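Local coordinates for increased sodium tolerance protein 1 (Saccharomyces cerevisiae, PDB 3GGY) that regulates recruitment of the ATPase VPS4 to ESCRT-III at a late step of cargo sorting into multivesicular bodies, its N-terminal domain being an ESCRT-III-like helical bundle, at residues 70-75 against 153-158; 75-80 against 110-115; 39-44 against 51-56. One frame throughout, in Å; residues are numbered along the deposited sequence.

How the contacts relate
All three contacts use helix 50-82, the second arm of the long helical hairpin in this ESCRT-III-like domain. Contacts 1 and 2 lie side by side, their centres 8 Å apart, and share Leu75; they pack helices 153-159 and 105-115 against that arm. Contact 2 is wholly buried and mostly apolar, whereas contact 1 is only partly buried, with lysine chains over an isoleucine at its surface side. Contact 3 joins helix 50-82 to helix 8-46 close to the hairpin turn, its centre about 27 Å from that of contact 1 and about 34 Å from that of contact 2. It combines apolar side chains with an arginine-glutamine clasp, the one side-chain hydrogen-bonded link across any of the three.

Contact 1 of 3, residues 70-75 against 153-158; sequences LEILEL and EKIIKK
Ile72 pushes its two branches against the short helix 153-159, packing this late helix of the ESCRT-III-like bundle on the long hairpin arm 50-82. The helix segments are inclined at 139° between their directions, a steep crossing nearer antiparallel than parallel, with their axes 11.2 Å apart, and side chains rather than backbones fill the distance between them. On the buried side, CD1 of Ile155 meets CG2 of Ile72 at 3.9 Å and, a little further off, CD2 of Leu73 at 4.2 Å. The two isoleucines slide past each other in opposite directions. CG2 of Ile72 stands anti to its backbone N while CG1 lies beside that N (chi1 -60°), an arrangement that splits the side chain between two sets of partners: CG2 faces Ile155 and Lys154, and CD1 goes to Lys158. Leu73 is turned further into the bundle, where it also packs on Leu112 and Ala115 of helix 105-115, and Ile155 also packs on Leu69, Tyr76 and Ser111.

The looser part is the end of Lys154, which is exposed; its extended chain crosses Ile72 obliquely and leaves NZ 3.8 Å from CG2 of Ile72, an approach of an ammonium end to a methyl group that supplies no polar bond. The methylenes of Lys158 pack more closely, CD and CE crossing CD1 of Ile72 at about a right angle. Its NZ forms a salt bridge with Glu68 of helix 50-82. The bend at the last torsion (chi4 -58°) turns NZ aside from the extended line of the chain, while CE of Lys158 rests 3.6 Å from CD1 of Ile72.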
loop_
_atom_site.group_PDB
_atom_site.type_symbol
_atom_site.label_atom_id
_atom_site.label_comp_id
_atom_site.label_asym_id
_atom_site.label_seq_id
_atom_site.Cartn_x
_atom_site.Cartn_y
_atom_site.Cartn_z
ATOM N N LEU A 70 0.200 0.848 -2.357
ATOM C CA LEU A 70 1.347 1.603 -2.857
ATOM C C LEU A 70 0.919 2.824 -3.667
ATOM O O LEU A 70 1.550 3.874 -3.581
ATOM C CB LEU A 70 2.246 0.707 -3.716
ATOM C CG LEU A 70 2.859 -0.508 -3.017
ATOM C CD1 LEU A 70 3.776 -1.251 -3.995
ATOM C CD2 LEU A 70 3.651 -0.059 -1.800
ATOM N N GLU A 71 -0.146 2.689 -4.452
ATOM C CA GLU A 71 -0.628 3.809 -5.259
ATOM C C GLU A 71 -1.112 4.940 -4.358
ATOM O O GLU A 71 -0.836 6.114 -4.612
ATOM C CB GLU A 71 -1.766 3.350 -6.173
ATOM C CG GLU A 71 -1.364 2.206 -7.097
ATOM C CD GLU A 71 -2.514 1.688 -7.942
ATOM O OE1 GLU A 71 -3.654 1.643 -7.434
ATOM O OE2 GLU A 71 -2.270 1.308 -9.109
ATOM N N ILE A 72 -1.827 4.583 -3.299
ATOM C CA ILE A 72 -2.336 5.580 -2.371
ATOM C C ILE A 72 -1.181 6.248 -1.616
ATOM O O ILE A 72 -1.156 7.470 -1.439
ATOM C CB ILE A 72 -3.312 4.936 -1.361
ATOM C CG1 ILE A 72 -4.492 4.315 -2.111
ATOM C CG2 ILE A 72 -3.783 5.981 -0.355
ATOM C CD1 ILE A 72 -5.346 3.383 -1.269
ATOM N N LEU A 73 -0.211 5.455 -1.176
ATOM C CA LEU A 73 0.913 6.020 -0.443
ATOM C C LEU A 73 1.710 6.984 -1.319
ATOM O O LEU A 73 2.229 7.994 -0.832
ATOM C CB LEU A 73 1.820 4.903 0.090
ATOM C CG LEU A 73 1.172 3.957 1.108
ATOM C CD1 LEU A 73 2.208 2.915 1.537
ATOM C CD2 LEU A 73 0.657 4.745 2.322
ATOM N N GLU A 74 1.799 6.680 -2.612
ATOM C CA GLU A 74 2.522 7.538 -3.544
ATOM C C GLU A 74 1.840 8.899 -3.564
ATOM O O GLU A 74 2.502 9.932 -3.525
ATOM C CB GLU A 74 2.504 6.952 -4.958
ATOM C CG GLU A 74 3.311 7.773 -5.963
ATOM C CD GLU A 74 2.946 7.482 -7.411
ATOM O OE1 GLU A 74 2.562 6.333 -7.718
ATOM O OE2 GLU A 74 3.057 8.406 -8.247
ATOM N N LEU A 75 0.510 8.890 -3.635
ATOM C CA LEU A 75 -0.254 10.127 -3.650
ATOM C C LEU A 75 -0.058 10.906 -2.360
ATOM O O LEU A 75 0.061 12.127 -2.391
ATOM C CB LEU A 75 -1.745 9.846 -3.872
ATOM C CG LEU A 75 -2.146 9.392 -5.274
ATOM C CD1 LEU A 75 -3.662 9.435 -5.377
ATOM C CD2 LEU A 75 -1.520 10.303 -6.329
ATOM N N GLU A 153 -9.391 4.245 7.456
ATOM C CA GLU A 153 -9.829 2.863 7.448
ATOM C C GLU A 153 -9.322 2.145 6.194
ATOM O O GLU A 153 -8.933 0.983 6.260
ATOM C CB GLU A 153 -11.356 2.802 7.501
ATOM C CG GLU A 153 -11.901 1.429 7.825
ATOM C CD GLU A 153 -11.453 0.945 9.187
ATOM O OE1 GLU A 153 -11.651 1.687 10.172
ATOM O OE2 GLU A 153 -10.903 -0.174 9.275
ATOM N N LYS A 154 -9.311 2.846 5.062
ATOM C CA LYS A 154 -8.857 2.259 3.799
ATOM C C LYS A 154 -7.415 1.764 3.907
ATOM O O LYS A 154 -7.078 0.687 3.414
ATOM C CB LYS A 154 -8.979 3.274 2.652
ATOM C CG LYS A 154 -8.067 4.488 2.760
ATOM C CD LYS A 154 -8.143 5.334 1.490
ATOM C CE LYS A 154 -7.186 6.522 1.535
ATOM N NZ LYS A 154 -7.288 7.344 0.287
ATOM N N ILE A 155 -6.569 2.553 4.562
ATOM C CA ILE A 155 -5.167 2.182 4.742
ATOM C C ILE A 155 -5.044 0.983 5.691
ATOM O O ILE A 155 -4.277 0.056 5.447
ATOM C CB ILE A 155 -4.351 3.371 5.307
ATOM C CG1 ILE A 155 -4.254 4.487 4.258
ATOM C CG2 ILE A 155 -2.965 2.904 5.736
ATOM C CD1 ILE A 155 -3.457 4.113 3.010
ATOM N N ILE A 156 -5.806 0.994 6.775
ATOM C CA ILE A 156 -5.739 -0.117 7.715
ATOM C C ILE A 156 -6.161 -1.424 7.029
ATOM O O ILE A 156 -5.568 -2.476 7.256
ATOM C CB ILE A 156 -6.644 0.146 8.929
ATOM C CG1 ILE A 156 -6.102 1.341 9.718
ATOM C CG2 ILE A 156 -6.713 -1.096 9.810
ATOM C CD1 ILE A 156 -7.002 1.811 10.833
ATOM N N LYS A 157 -7.167 -1.337 6.168
ATOM C CA LYS A 157 -7.684 -2.501 5.459
ATOM C C LYS A 157 -6.751 -3.036 4.382
ATOM O O LYS A 157 -6.679 -4.240 4.160
ATOM C CB LYS A 157 -9.040 -2.166 4.830
ATOM C CG LYS A 157 -10.109 -1.774 5.843
ATOM C CD LYS A 157 -10.392 -2.903 6.825
ATOM C CE LYS A 157 -10.923 -4.144 6.119
ATOM N NZ LYS A 157 -11.174 -5.260 7.073
ATOM N N LYS A 158 -6.039 -2.144 3.708
ATOM C CA LYS A 158 -5.130 -2.587 2.668
ATOM C C LYS A 158 -3.834 -3.119 3.265
ATOM O O LYS A 158 -3.129 -3.891 2.625
ATOM C CB LYS A 158 -4.856 -1.449 1.686
ATOM C CG LYS A 158 -6.120 -0.973 0.979
ATOM C CD LYS A 158 -5.810 -0.147 -0.254
ATOM C CE LYS A 158 -7.093 0.264 -0.958
ATOM N NZ LYS A 158 -7.923 -0.912 -1.348
#

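Contact 2 of 3, residues 75-80 against 110-115; sequences LYCELL and RSLIYA
With CG beside the backbone N (chi1 -72°), Leu112 sends CD1 to Leu80 and Cys77, and CD2 to Cys77, where helix 105-115 packs on helix 50-82, the second arm of the hairpin in the ESCRT-III-like domain. Tyr76 has its ring likewise placed beside the backbone N (chi1 -78°), which brings the ring to Ser111. The axes of the two helix segments pass 10.2 Å apart, and the closest pair of CA atoms belongs to Tyr76 and Leu112.

Leu112 carries the largest share of the contact. Its CD1 meets CD1 of Leu80 tip to tip at 3.5 Å, while its CD2 lies 3.7 Å from SG of Cys77. The base of the tyrosine closes another side of the leucine, CB of Tyr76 standing 4.1 Å from CD1 of Leu112. Beyond CB, the ring's CE2 comes to 3.4 Å from CB of Ser111, and the approach to the ring is oblique.

Neither hydroxyl bonds to the other across this interface. OH of Tyr76 is hydrogen-bonded to the carboxylate of Glu107, and OG of Ser111 bonds to the backbone O of the same residue, one turn earlier in its own helix. Pro152 and Ile155 pack on both Tyr76 and Ser111, while Cys77 also touches Cys19, Ile20 and Leu23 of helix 8-46.

All five touching residues are buried. The two segments meet through apolar packing without a hydrogen bond between them, while the Tyr76-Glu107 bond ties the two helices just beside them and both buried hydroxyls are satisfied by Glu107.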
loop_
_atom_site.group_PDB
_atom_site.type_symbol
_atom_site.label_atom_id
_atom_site.label_comp_id
_atom_site.label_asym_id
_atom_site.label_seq_id
_atom_site.Cartn_x
_atom_site.Cartn_y
_atom_site.Cartn_z
ATOM N N LEU A 75 0.510 8.890 -3.635
ATOM C CA LEU A 75 -0.254 10.127 -3.650
ATOM C C LEU A 75 -0.058 10.906 -2.360
ATOM O O LEU A 75 0.061 12.127 -2.391
ATOM C CB LEU A 75 -1.745 9.846 -3.872
ATOM C CG LEU A 75 -2.146 9.392 -5.274
ATOM C CD1 LEU A 75 -3.662 9.435 -5.377
ATOM C CD2 LEU A 75 -1.520 10.303 -6.329
ATOM N N TYR A 76 -0.018 10.209 -1.223
ATOM C CA TYR A 76 0.189 10.898 0.046
ATOM C C TYR A 76 1.562 11.561 0.069
ATOM O O TYR A 76 1.723 12.659 0.601
ATOM C CB TYR A 76 0.078 9.930 1.235
ATOM C CG TYR A 76 -1.338 9.562 1.638
ATOM C CD1 TYR A 76 -2.359 10.513 1.645
ATOM C CD2 TYR A 76 -1.642 8.270 2.073
ATOM C CE1 TYR A 76 -3.645 10.190 2.074
ATOM C CE2 TYR A 76 -2.919 7.937 2.508
ATOM C CZ TYR A 76 -3.917 8.899 2.506
ATOM O OH TYR A 76 -5.178 8.567 2.942
ATOM N N CYS A 77 2.561 10.887 -0.491
ATOM C CA CYS A 77 3.909 11.443 -0.536
ATOM C C CYS A 77 3.948 12.699 -1.391
ATOM O O CYS A 77 4.604 13.676 -1.041
ATOM C CB CYS A 77 4.896 10.432 -1.114
ATOM S SG CYS A 77 5.387 9.156 0.056
ATOM N N GLU A 78 3.258 12.659 -2.525
ATOM C CA GLU A 78 3.233 13.811 -3.419
ATOM C C GLU A 78 2.544 14.989 -2.743
ATOM O O GLU A 78 2.964 16.139 -2.903
ATOM C CB GLU A 78 2.536 13.437 -4.729
ATOM C CG GLU A 78 3.229 12.278 -5.432
ATOM C CD GLU A 78 2.573 11.890 -6.739
ATOM O OE1 GLU A 78 1.331 11.778 -6.770
ATOM O OE2 GLU A 78 3.302 11.683 -7.733
ATOM N N LEU A 79 1.502 14.696 -1.972
ATOM C CA LEU A 79 0.763 15.730 -1.255
ATOM C C LEU A 79 1.687 16.437 -0.273
ATOM O O LEU A 79 1.788 17.669 -0.271
ATOM C CB LEU A 79 -0.421 15.105 -0.510
ATOM C CG LEU A 79 -1.300 16.028 0.340
ATOM C CD1 LEU A 79 -2.621 15.339 0.621
ATOM C CD2 LEU A 79 -0.599 16.392 1.640
ATOM N N LEU A 80 2.366 15.655 0.561
ATOM C CA LEU A 80 3.287 16.204 1.547
ATOM C C LEU A 80 4.443 16.949 0.887
ATOM O O LEU A 80 4.922 17.955 1.411
ATOM C CB LEU A 80 3.845 15.083 2.427
ATOM C CG LEU A 80 2.832 14.370 3.322
ATOM C CD1 LEU A 80 3.523 13.242 4.083
ATOM C CD2 LEU A 80 2.219 15.373 4.292
ATOM N N ARG A 110 0.239 10.400 8.782
ATOM C CA ARG A 110 -0.121 9.269 9.628
ATOM C C ARG A 110 -0.155 7.972 8.824
ATOM O O ARG A 110 0.321 6.941 9.288
ATOM C CB ARG A 110 -1.484 9.504 10.281
ATOM C CG ARG A 110 -1.452 10.558 11.373
ATOM C CD ARG A 110 -2.842 10.833 11.913
ATOM N NE ARG A 110 -2.784 11.869 12.938
ATOM C CZ ARG A 110 -2.485 11.646 14.211
ATOM N NH1 ARG A 110 -2.230 10.416 14.634
ATOM N NH2 ARG A 110 -2.396 12.666 15.057
ATOM N N SER A 111 -0.705 8.028 7.613
ATOM C CA SER A 111 -0.786 6.836 6.782
ATOM C C SER A 111 0.585 6.305 6.384
ATOM O O SER A 111 0.809 5.095 6.365
ATOM C CB SER A 111 -1.621 7.118 5.527
ATOM O OG SER A 111 -2.972 7.405 5.878
ATOM N N LEU A 112 1.505 7.207 6.064
ATOM C CA LEU A 112 2.846 6.796 5.661
ATOM C C LEU A 112 3.612 6.166 6.816
ATOM O O LEU A 112 4.328 5.183 6.634
ATOM C CB LEU A 112 3.600 7.999 5.101
ATOM C CG LEU A 112 3.071 8.411 3.725
ATOM C CD1 LEU A 112 3.603 9.792 3.355
ATOM C CD2 LEU A 112 3.485 7.378 2.686
ATOM N N ILE A 113 3.449 6.718 8.011
ATOM C CA ILE A 113 4.129 6.165 9.174
ATOM C C ILE A 113 3.540 4.795 9.519
ATOM O O ILE A 113 4.273 3.852 9.826
ATOM C CB ILE A 113 4.008 7.129 10.373
ATOM C CG1 ILE A 113 4.867 8.366 10.094
ATOM C CG2 ILE A 113 4.448 6.442 11.664
ATOM C CD1 ILE A 113 4.711 9.481 11.120
ATOM N N TYR A 114 2.216 4.686 9.455
ATOM C CA TYR A 114 1.544 3.426 9.738
ATOM C C TYR A 114 1.965 2.348 8.750
ATOM O O TYR A 114 2.065 1.170 9.101
ATOM C CB TYR A 114 0.021 3.602 9.652
ATOM C CG TYR A 114 -0.731 2.343 10.000
ATOM C CD1 TYR A 114 -0.909 1.965 11.327
ATOM C CD2 TYR A 114 -1.202 1.489 9.005
ATOM C CE1 TYR A 114 -1.532 0.766 11.660
ATOM C CE2 TYR A 114 -1.829 0.286 9.329
ATOM C CZ TYR A 114 -1.988 -0.068 10.658
ATOM O OH TYR A 114 -2.599 -1.256 10.989
ATOM N N ALA A 115 2.224 2.762 7.515
ATOM C CA ALA A 115 2.595 1.833 6.451
ATOM C C ALA A 115 3.988 1.227 6.532
ATOM O O ALA A 115 4.240 0.197 5.906
ATOM C CB ALA A 115 2.420 2.514 5.100
#

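Contact 3 of 3, residues 39-44 against 51-56; sequences RQVAQL and QKAHYR
Close to the turn of the long hairpin, helices 8-46 and 50-82 lie nearly antiparallel (162°) and pack through Val41, Leu44, Ala53 and Arg56. Ala53 lets the arms come near each other: the CA atoms of Val41 and Ala53 are 5.2 Å apart. Leu44 lies over this small residue, its CD1 3.7 Å from CA of Ala53, and its CD2 lies 4.1 Å from CB of Lys52, the two side chains crossing at about a right angle.

Toward the surface, Arg56 bends at chi2 (68°) and chi3, bringing the guanidinium edge to OE1 of Gln40. NH1 of Arg56 gives a nearly straight hydrogen bond of 2.6 Å to OE1 of Gln40; a second from NH2, at 3.2 Å, is weak. The oxygen lies near the guanidinium plane, the amide stands almost perpendicular to it, and NH1 comes from above the carbonyl plane. Lower in the arginine chain, CG packs 3.6 Å from CG2 of Val41. With an alanine here in place of Arg56, the Gln40 carbonyl would probably lose both guanidinium donors, and CG2 of Val41 part of its cover.

Helix 166-179 packs beside this end of the hairpin: Leu173 and Ile176 touch Val41, while on the second arm Val169 touches His54, whose NE2 is hydrogen-bonded to Glu166.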
loop_
_atom_site.group_PDB
_atom_site.type_symbol
_atom_site.label_atom_id
_atom_site.label_comp_id
_atom_site.label_asym_id
_atom_site.label_seq_id
_atom_site.Cartn_x
_atom_site.Cartn_y
_atom_site.Cartn_z
ATOM N N ARG A 39 -0.865 -15.366 -15.480
ATOM C CA ARG A 39 -0.535 -16.313 -16.545
ATOM C C ARG A 39 -0.297 -17.688 -15.942
ATOM O O ARG A 39 -0.691 -18.707 -16.506
ATOM C CB ARG A 39 0.746 -15.911 -17.272
ATOM C CG ARG A 39 0.761 -14.534 -17.890
ATOM C CD ARG A 39 2.121 -14.290 -18.529
ATOM N NE ARG A 39 2.382 -15.237 -19.611
ATOM C CZ ARG A 39 3.590 -15.512 -20.094
ATOM N NH1 ARG A 39 4.664 -14.916 -19.588
ATOM N NH2 ARG A 39 3.724 -16.379 -21.090
ATOM N N GLN A 40 0.373 -17.709 -14.796
ATOM C CA GLN A 40 0.689 -18.961 -14.125
ATOM C C GLN A 40 -0.549 -19.653 -13.563
ATOM O O GLN A 40 -0.604 -20.882 -13.506
ATOM C CB GLN A 40 1.736 -18.699 -13.040
ATOM C CG GLN A 40 2.999 -18.066 -13.621
ATOM C CD GLN A 40 4.043 -17.704 -12.580
ATOM O OE1 GLN A 40 3.735 -17.079 -11.564
ATOM N NE2 GLN A 40 5.292 -18.081 -12.839
ATOM N N VAL A 41 -1.543 -18.870 -13.152
ATOM C CA VAL A 41 -2.784 -19.448 -12.649
ATOM C C VAL A 41 -3.465 -20.128 -13.836
ATOM O O VAL A 41 -4.002 -21.223 -13.714
ATOM C CB VAL A 41 -3.734 -18.366 -12.076
ATOM C CG1 VAL A 41 -5.127 -18.950 -11.843
ATOM C CG2 VAL A 41 -3.181 -17.834 -10.763
ATOM N N ALA A 42 -3.425 -19.470 -14.989
ATOM C CA ALA A 42 -4.036 -20.017 -16.193
ATOM C C ALA A 42 -3.391 -21.350 -16.548
ATOM O O ALA A 42 -4.076 -22.296 -16.933
ATOM C CB ALA A 42 -3.888 -19.035 -17.351
ATOM N N GLN A 43 -2.070 -21.424 -16.407
ATOM C CA GLN A 43 -1.338 -22.647 -16.718
ATOM C C GLN A 43 -1.708 -23.761 -15.738
ATOM O O GLN A 43 -1.781 -24.927 -16.118
ATOM C CB GLN A 43 0.171 -22.378 -16.690
ATOM C CG GLN A 43 1.044 -23.540 -17.151
ATOM C CD GLN A 43 0.658 -24.072 -18.524
ATOM O OE1 GLN A 43 0.337 -23.308 -19.435
ATOM N NE2 GLN A 43 0.703 -25.391 -18.680
ATOM N N LEU A 44 -1.935 -23.402 -14.478
ATOM C CA LEU A 44 -2.333 -24.381 -13.474
ATOM C C LEU A 44 -3.704 -24.936 -13.832
ATOM O O LEU A 44 -3.960 -26.130 -13.667
ATOM C CB LEU A 44 -2.384 -23.742 -12.081
ATOM C CG LEU A 44 -1.031 -23.401 -11.453
ATOM C CD1 LEU A 44 -1.237 -22.534 -10.215
ATOM C CD2 LEU A 44 -0.306 -24.688 -11.099
ATOM N N GLN A 51 -6.409 -27.024 -6.837
ATOM C CA GLN A 51 -6.015 -26.601 -5.502
ATOM C C GLN A 51 -4.929 -25.526 -5.561
ATOM O O GLN A 51 -5.042 -24.483 -4.921
ATOM C CB GLN A 51 -5.524 -27.814 -4.698
ATOM C CG GLN A 51 -5.185 -27.516 -3.252
ATOM C CD GLN A 51 -4.918 -28.774 -2.447
ATOM O OE1 GLN A 51 -4.895 -29.890 -2.991
ATOM N NE2 GLN A 51 -4.714 -28.604 -1.139
ATOM N N LYS A 52 -3.874 -25.789 -6.324
ATOM C CA LYS A 52 -2.777 -24.837 -6.453
ATOM C C LYS A 52 -3.251 -23.526 -7.083
ATOM O O LYS A 52 -2.844 -22.444 -6.664
ATOM C CB LYS A 52 -1.651 -25.453 -7.285
ATOM C CG LYS A 52 -1.200 -26.800 -6.751
ATOM C CD LYS A 52 -0.130 -27.447 -7.610
ATOM C CE LYS A 52 1.211 -26.759 -7.466
ATOM N NZ LYS A 52 2.271 -27.518 -8.188
ATOM N N ALA A 53 -4.114 -23.622 -8.090
ATOM C CA ALA A 53 -4.631 -22.419 -8.747
ATOM C C ALA A 53 -5.356 -21.557 -7.718
ATOM O O ALA A 53 -5.225 -20.328 -7.708
ATOM C CB ALA A 53 -5.582 -22.801 -9.879
ATOM N N HIS A 54 -6.111 -22.210 -6.840
ATOM C CA HIS A 54 -6.855 -21.512 -5.800
ATOM C C HIS A 54 -5.897 -20.767 -4.881
ATOM O O HIS A 54 -6.078 -19.580 -4.613
ATOM C CB HIS A 54 -7.680 -22.510 -4.984
ATOM C CG HIS A 54 -8.699 -21.870 -4.094
ATOM N ND1 HIS A 54 -8.372 -21.275 -2.896
ATOM C CD2 HIS A 54 -10.037 -21.721 -4.238
ATOM C CE1 HIS A 54 -9.466 -20.787 -2.338
ATOM N NE2 HIS A 54 -10.490 -21.044 -3.132
ATOM N N TYR A 55 -4.883 -21.473 -4.395
ATOM C CA TYR A 55 -3.890 -20.875 -3.508
ATOM C C TYR A 55 -3.208 -19.692 -4.182
ATOM O O TYR A 55 -2.978 -18.655 -3.556
ATOM C CB TYR A 55 -2.828 -21.910 -3.126
ATOM C CG TYR A 55 -3.294 -22.979 -2.161
ATOM C CD1 TYR A 55 -2.656 -24.220 -2.109
ATOM C CD2 TYR A 55 -4.342 -22.741 -1.272
ATOM C CE1 TYR A 55 -3.051 -25.197 -1.196
ATOM C CE2 TYR A 55 -4.743 -23.710 -0.354
ATOM C CZ TYR A 55 -4.092 -24.934 -0.322
ATOM O OH TYR A 55 -4.468 -25.891 0.592
ATOM N N ARG A 56 -2.893 -19.852 -5.463
ATOM C CA ARG A 56 -2.204 -18.807 -6.209
ATOM C C ARG A 56 -3.079 -17.572 -6.364
ATOM O O ARG A 56 -2.587 -16.440 -6.327
ATOM C CB ARG A 56 -1.790 -19.325 -7.584
ATOM C CG ARG A 56 -0.673 -18.525 -8.216
ATOM C CD ARG A 56 0.619 -18.718 -7.430
ATOM N NE ARG A 56 1.615 -19.455 -8.198
ATOM C CZ ARG A 56 2.331 -18.930 -9.185
ATOM N NH1 ARG A 56 2.162 -17.659 -9.522
ATOM N NH2 ARG A 56 3.213 -19.676 -9.835
#